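Long-range contact in SusD homolog (Bacteroides ovatus, PDB 4F53), which probably binds mucin O-glycans at the cell surface as a SusD-like outer membrane lipoprotein with a TPR-like helical fold: residues Arg306-Trp317 against Leu396-Ser407. Sequence-based numbering, arbitrary orientation.
Sequences RRGILQGQYNSW and LKGQSAQTYDYS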
loop_
_atom_site.group_PDB
_atom_site.type_symbol
_atom_site.label_atom_id
_atom_site.label_comp_id
_atom_site.label_asym_id
_atom_site.label_seq_id
_atom_site.Cartn_x
_atom_site.Cartn_y
_atom_site.Cartn_z
ATOM N N ARG A 306 11.856 -9.395 12.792
ATOM C CA ARG A 306 11.497 -8.123 13.386
ATOM C C ARG A 306 11.822 -6.977 12.405
ATOM O O ARG A 306 12.906 -6.969 11.796
ATOM C CB ARG A 306 12.257 -7.937 14.717
ATOM C CG ARG A 306 11.877 -6.688 15.517
ATOM C CD ARG A 306 10.513 -6.817 16.189
ATOM N NE ARG A 306 10.132 -5.565 16.841
ATOM C CZ ARG A 306 10.409 -5.267 18.103
ATOM N NH1 ARG A 306 11.044 -6.143 18.877
ATOM N NH2 ARG A 306 10.068 -4.093 18.600
ATOM N N ARG A 307 10.865 -6.051 12.218
ATOM C CA ARG A 307 11.080 -4.874 11.366
ATOM C C ARG A 307 11.876 -3.839 12.150
ATOM O O ARG A 307 11.720 -3.755 13.374
ATOM C CB ARG A 307 9.752 -4.265 10.893
ATOM C CG ARG A 307 8.898 -5.151 9.996
ATOM C CD ARG A 307 7.553 -4.488 9.702
ATOM N NE ARG A 307 6.786 -4.348 10.946
ATOM C CZ ARG A 307 6.518 -3.199 11.544
ATOM N NH1 ARG A 307 6.815 -2.049 10.951
ATOM N NH2 ARG A 307 5.908 -3.187 12.718
ATOM N N GLY A 308 12.692 -3.052 11.452
ATOM C CA GLY A 308 13.460 -1.994 12.082
ATOM C C GLY A 308 14.722 -2.416 12.805
ATOM O O GLY A 308 15.181 -1.694 13.692
ATOM N N ILE A 309 15.304 -3.565 12.440
ATOM C CA ILE A 309 16.601 -3.984 13.005
ATOM C C ILE A 309 17.659 -3.063 12.368
ATOM O O ILE A 309 17.634 -2.862 11.155
ATOM C CB ILE A 309 16.903 -5.493 12.781
ATOM C CG1 ILE A 309 15.873 -6.398 13.510
ATOM C CG2 ILE A 309 18.355 -5.824 13.183
ATOM C CD1 ILE A 309 15.889 -7.892 13.056
ATOM N N LEU A 310 18.514 -2.443 13.178
ATOM C CA LEU A 310 19.517 -1.517 12.661
ATOM C C LEU A 310 20.491 -2.258 11.784
ATOM O O LEU A 310 20.888 -3.384 12.108
ATOM C CB LEU A 310 20.272 -0.799 13.810
ATOM C CG LEU A 310 21.029 0.504 13.461
ATOM C CD1 LEU A 310 20.069 1.715 13.361
ATOM C CD2 LEU A 310 22.086 0.823 14.524
ATOM N N GLN A 311 20.867 -1.630 10.661
ATOM C CA GLN A 311 21.878 -2.155 9.749
ATOM C C GLN A 311 23.148 -2.408 10.553
ATOM O O GLN A 311 23.576 -1.532 11.312
ATOM C CB GLN A 311 22.123 -1.165 8.597
ATOM C CG GLN A 311 22.759 -1.796 7.369
ATOM C CD GLN A 311 21.841 -2.675 6.549
ATOM O OE1 GLN A 311 20.617 -2.682 6.702
ATOM N NE2 GLN A 311 22.434 -3.473 5.667
ATOM N N GLY A 312 23.658 -3.635 10.458
ATOM C CA GLY A 312 24.847 -4.079 11.173
ATOM C C GLY A 312 24.551 -4.775 12.487
ATOM O O GLY A 312 25.479 -5.206 13.166
ATOM N N GLN A 313 23.264 -4.898 12.869
ATOM C CA GLN A 313 22.866 -5.488 14.156
ATOM C C GLN A 313 21.913 -6.666 13.995
ATOM O O GLN A 313 21.041 -6.886 14.834
ATOM C CB GLN A 313 22.245 -4.416 15.062
ATOM C CG GLN A 313 23.280 -3.386 15.494
ATOM C CD GLN A 313 22.752 -2.310 16.393
ATOM O OE1 GLN A 313 21.546 -2.136 16.589
ATOM N NE2 GLN A 313 23.660 -1.538 16.954
ATOM N N TYR A 314 22.108 -7.442 12.924
ATOM C CA TYR A 314 21.306 -8.633 12.637
ATOM C C TYR A 314 21.965 -9.870 13.162
ATOM O O TYR A 314 23.196 -9.992 13.079
ATOM C CB TYR A 314 21.147 -8.814 11.126
ATOM C CG TYR A 314 20.166 -7.875 10.474
ATOM C CD1 TYR A 314 20.575 -6.626 9.999
ATOM C CD2 TYR A 314 18.845 -8.248 10.275
ATOM C CE1 TYR A 314 19.669 -5.754 9.395
ATOM C CE2 TYR A 314 17.935 -7.389 9.670
ATOM C CZ TYR A 314 18.355 -6.147 9.227
ATOM O OH TYR A 314 17.473 -5.323 8.607
ATOM N N ASN A 315 21.153 -10.837 13.619
ATOM C CA ASN A 315 21.681 -12.160 13.949
ATOM C C ASN A 315 22.065 -12.792 12.598
ATOM O O ASN A 315 21.333 -12.572 11.623
ATOM C CB ASN A 315 20.627 -12.974 14.696
ATOM C CG ASN A 315 20.561 -12.697 16.174
ATOM O OD1 ASN A 315 21.574 -12.467 16.845
ATOM N ND2 ASN A 315 19.366 -12.782 16.723
ATOM N N SER A 316 23.215 -13.478 12.499
ATOM C CA SER A 316 23.696 -14.039 11.213
ATOM C C SER A 316 22.738 -15.056 10.549
ATOM O O SER A 316 22.909 -15.324 9.358
ATOM C CB SER A 316 25.075 -14.675 11.362
ATOM O OG SER A 316 25.023 -15.818 12.198
ATOM N N TRP A 317 21.761 -15.613 11.289
ATOM C CA TRP A 317 20.826 -16.594 10.722
ATOM C C TRP A 317 19.473 -15.991 10.351
ATOM O O TRP A 317 18.564 -16.739 9.989
ATOM C CB TRP A 317 20.621 -17.790 11.677
ATOM C CG TRP A 317 21.872 -18.564 11.997
ATOM C CD1 TRP A 317 23.081 -18.475 11.372
ATOM C CD2 TRP A 317 22.021 -19.548 13.025
ATOM N NE1 TRP A 317 23.989 -19.294 11.983
ATOM C CE2 TRP A 317 23.362 -19.984 12.992
ATOM C CE3 TRP A 317 21.145 -20.120 13.962
ATOM C CZ2 TRP A 317 23.855 -20.964 13.869
ATOM C CZ3 TRP A 317 21.637 -21.073 14.844
ATOM C CH2 TRP A 317 22.977 -21.485 14.796
ATOM N N LEU A 396 15.655 -17.009 17.134
ATOM C CA LEU A 396 17.114 -17.046 17.169
ATOM C C LEU A 396 17.686 -16.721 18.564
ATOM O O LEU A 396 18.890 -16.887 18.777
ATOM C CB LEU A 396 17.695 -16.109 16.099
ATOM C CG LEU A 396 17.477 -16.562 14.626
ATOM C CD1 LEU A 396 18.121 -15.607 13.676
ATOM C CD2 LEU A 396 18.026 -17.969 14.382
ATOM N N LYS A 397 16.821 -16.326 19.522
ATOM C CA LYS A 397 17.204 -16.019 20.907
ATOM C C LYS A 397 17.908 -17.235 21.554
ATOM O O LYS A 397 17.379 -18.350 21.519
ATOM C CB LYS A 397 15.987 -15.575 21.737
ATOM C CG LYS A 397 16.355 -15.197 23.165
ATOM C CD LYS A 397 15.161 -15.280 24.080
ATOM C CE LYS A 397 15.539 -15.024 25.515
ATOM N NZ LYS A 397 14.335 -14.940 26.376
ATOM N N GLY A 398 19.119 -17.002 22.065
ATOM C CA GLY A 398 19.939 -18.032 22.688
ATOM C C GLY A 398 20.647 -19.004 21.750
ATOM O O GLY A 398 21.369 -19.885 22.230
ATOM N N GLN A 399 20.441 -18.887 20.413
ATOM C CA GLN A 399 21.088 -19.771 19.431
ATOM C C GLN A 399 22.590 -19.445 19.294
ATOM O O GLN A 399 23.035 -18.372 19.701
ATOM C CB GLN A 399 20.390 -19.716 18.055
ATOM C CG GLN A 399 18.996 -20.350 18.015
ATOM C CD GLN A 399 19.008 -21.857 18.213
ATOM O OE1 GLN A 399 19.752 -22.598 17.563
ATOM N NE2 GLN A 399 18.129 -22.353 19.066
ATOM N N SER A 400 23.357 -20.394 18.751
ATOM C CA SER A 400 24.807 -20.305 18.583
ATOM C C SER A 400 25.240 -19.092 17.741
ATOM O O SER A 400 24.817 -18.948 16.588
ATOM C CB SER A 400 25.345 -21.588 17.963
ATOM O OG SER A 400 26.755 -21.609 18.075
ATOM N N ALA A 401 26.093 -18.218 18.348
ATOM C CA ALA A 401 26.655 -16.987 17.766
ATOM C C ALA A 401 25.569 -15.933 17.431
ATOM O O ALA A 401 25.890 -14.916 16.809
ATOM C CB ALA A 401 27.475 -17.309 16.514
ATOM N N GLN A 402 24.300 -16.169 17.855
ATOM C CA GLN A 402 23.163 -15.273 17.631
ATOM C C GLN A 402 23.027 -14.395 18.857
ATOM O O GLN A 402 22.386 -14.784 19.829
ATOM C CB GLN A 402 21.864 -16.054 17.313
ATOM C CG GLN A 402 21.967 -17.132 16.209
ATOM C CD GLN A 402 22.545 -16.643 14.919
ATOM O OE1 GLN A 402 21.900 -15.926 14.161
ATOM N NE2 GLN A 402 23.786 -17.007 14.649
ATOM N N THR A 403 23.671 -13.216 18.815
ATOM C CA THR A 403 23.814 -12.237 19.907
ATOM C C THR A 403 22.519 -11.505 20.299
ATOM O O THR A 403 22.314 -11.222 21.481
ATOM C CB THR A 403 24.889 -11.222 19.461
ATOM O OG1 THR A 403 26.154 -11.894 19.464
ATOM C CG2 THR A 403 24.974 -9.972 20.350
ATOM N N TYR A 404 21.673 -11.173 19.322
ATOM C CA TYR A 404 20.510 -10.334 19.527
ATOM C C TYR A 404 19.219 -11.097 19.818
ATOM O O TYR A 404 19.066 -12.256 19.450
ATOM C CB TYR A 404 20.324 -9.427 18.303
ATOM C CG TYR A 404 21.567 -8.641 17.926
ATOM C CD1 TYR A 404 21.855 -7.421 18.533
ATOM C CD2 TYR A 404 22.454 -9.117 16.965
ATOM C CE1 TYR A 404 23.003 -6.695 18.199
ATOM C CE2 TYR A 404 23.601 -8.398 16.619
ATOM C CZ TYR A 404 23.866 -7.182 17.232
ATOM O OH TYR A 404 24.977 -6.458 16.878
ATOM N N ASP A 405 18.299 -10.418 20.507
ATOM C CA ASP A 405 16.966 -10.909 20.850
ATOM C C ASP A 405 15.957 -9.817 20.477
ATOM O O ASP A 405 15.828 -8.819 21.194
ATOM C CB ASP A 405 16.870 -11.294 22.344
ATOM C CG ASP A 405 15.472 -11.704 22.786
ATOM O OD1 ASP A 405 14.674 -12.120 21.920
ATOM O OD2 ASP A 405 15.183 -11.630 24.005
ATOM N N TYR A 406 15.251 -10.003 19.348
ATOM C CA TYR A 406 14.308 -9.012 18.860
ATOM C C TYR A 406 12.858 -9.367 19.201
ATOM O O TYR A 406 11.937 -8.853 18.578
ATOM C CB TYR A 406 14.520 -8.768 17.358
ATOM C CG TYR A 406 15.801 -8.003 17.101
ATOM C CD1 TYR A 406 15.969 -6.707 17.580
ATOM C CD2 TYR A 406 16.878 -8.601 16.453
ATOM C CE1 TYR A 406 17.167 -6.016 17.402
ATOM C CE2 TYR A 406 18.064 -7.901 16.224
ATOM C CZ TYR A 406 18.211 -6.616 16.722
ATOM O OH TYR A 406 19.366 -5.901 16.506
ATOM N N SER A 407 12.661 -10.143 20.280
ATOM C CA SER A 407 11.339 -10.477 20.818
ATOM C C SER A 407 10.580 -9.187 21.196
ATOM O O SER A 407 11.190 -8.186 21.582
ATOM C CB SER A 407 11.476 -11.369 22.052
ATOM O OG SER A 407 12.198 -12.564 21.798
HETATM O O HOH W 1 18.857 -3.192 16.027
HETATM O O HOH W 2 25.839 -3.535 17.773
HETATM O O HOH W 3 25.158 -13.130 14.673
#
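Trp317 lies flat against the side-chain amide of Gln402, where two long loops of this SusD-like fold meet at the periphery of the chain. Residues 306-317 precede strand 332-335, and residues 396-407, which include two type II beta turns in series, precede helix 423-438. The indole and amide planes are 13° apart, and Gln402 NE2 sits 3.3 Å above the ring plane, toward its rim. A bend at chi2 (-53°) folds the Gln402 chain over the indole, and its CG makes a CH-pi contact with the six-membered ring. Three bonds hold the amide in place. OE1 accepts from Trp317 N, while NE2 donates to Ser316 OG and to Ser400 O, both near the amide plane. Leu396 CD2 packs at the indole edge.

Asn315 uses both ends of its amide on the backbone of Tyr404. ND2 donates to Tyr404 O at 2.8 Å in a nearly straight bond (174°), reaching that oxygen from above its carbonyl plane. OD1 accepts from Tyr404 N, which fixes the rotation of this buried amide. The Tyr404 ring lies across Gln313 O, which stands 3.3 Å above the ring centre.

That same oxygen accepts a 2.6 Å hydrogen bond from Tyr406 OH and lies in the plane of the Tyr406 ring. Ile309 CG1 covers one face of this ring, 3.7 Å from its centroid. A water also joins Tyr406 OH to Leu310 N and Gln313 OE1. Asp394, outside both loops, accepts from Tyr406 N. At the far end, Arg306 turns its guanidinium nearly perpendicular to the Tyr406 ring, and NH1 donates to Tyr406 O at 2.9 Å, with that oxygen in the guanidinium plane.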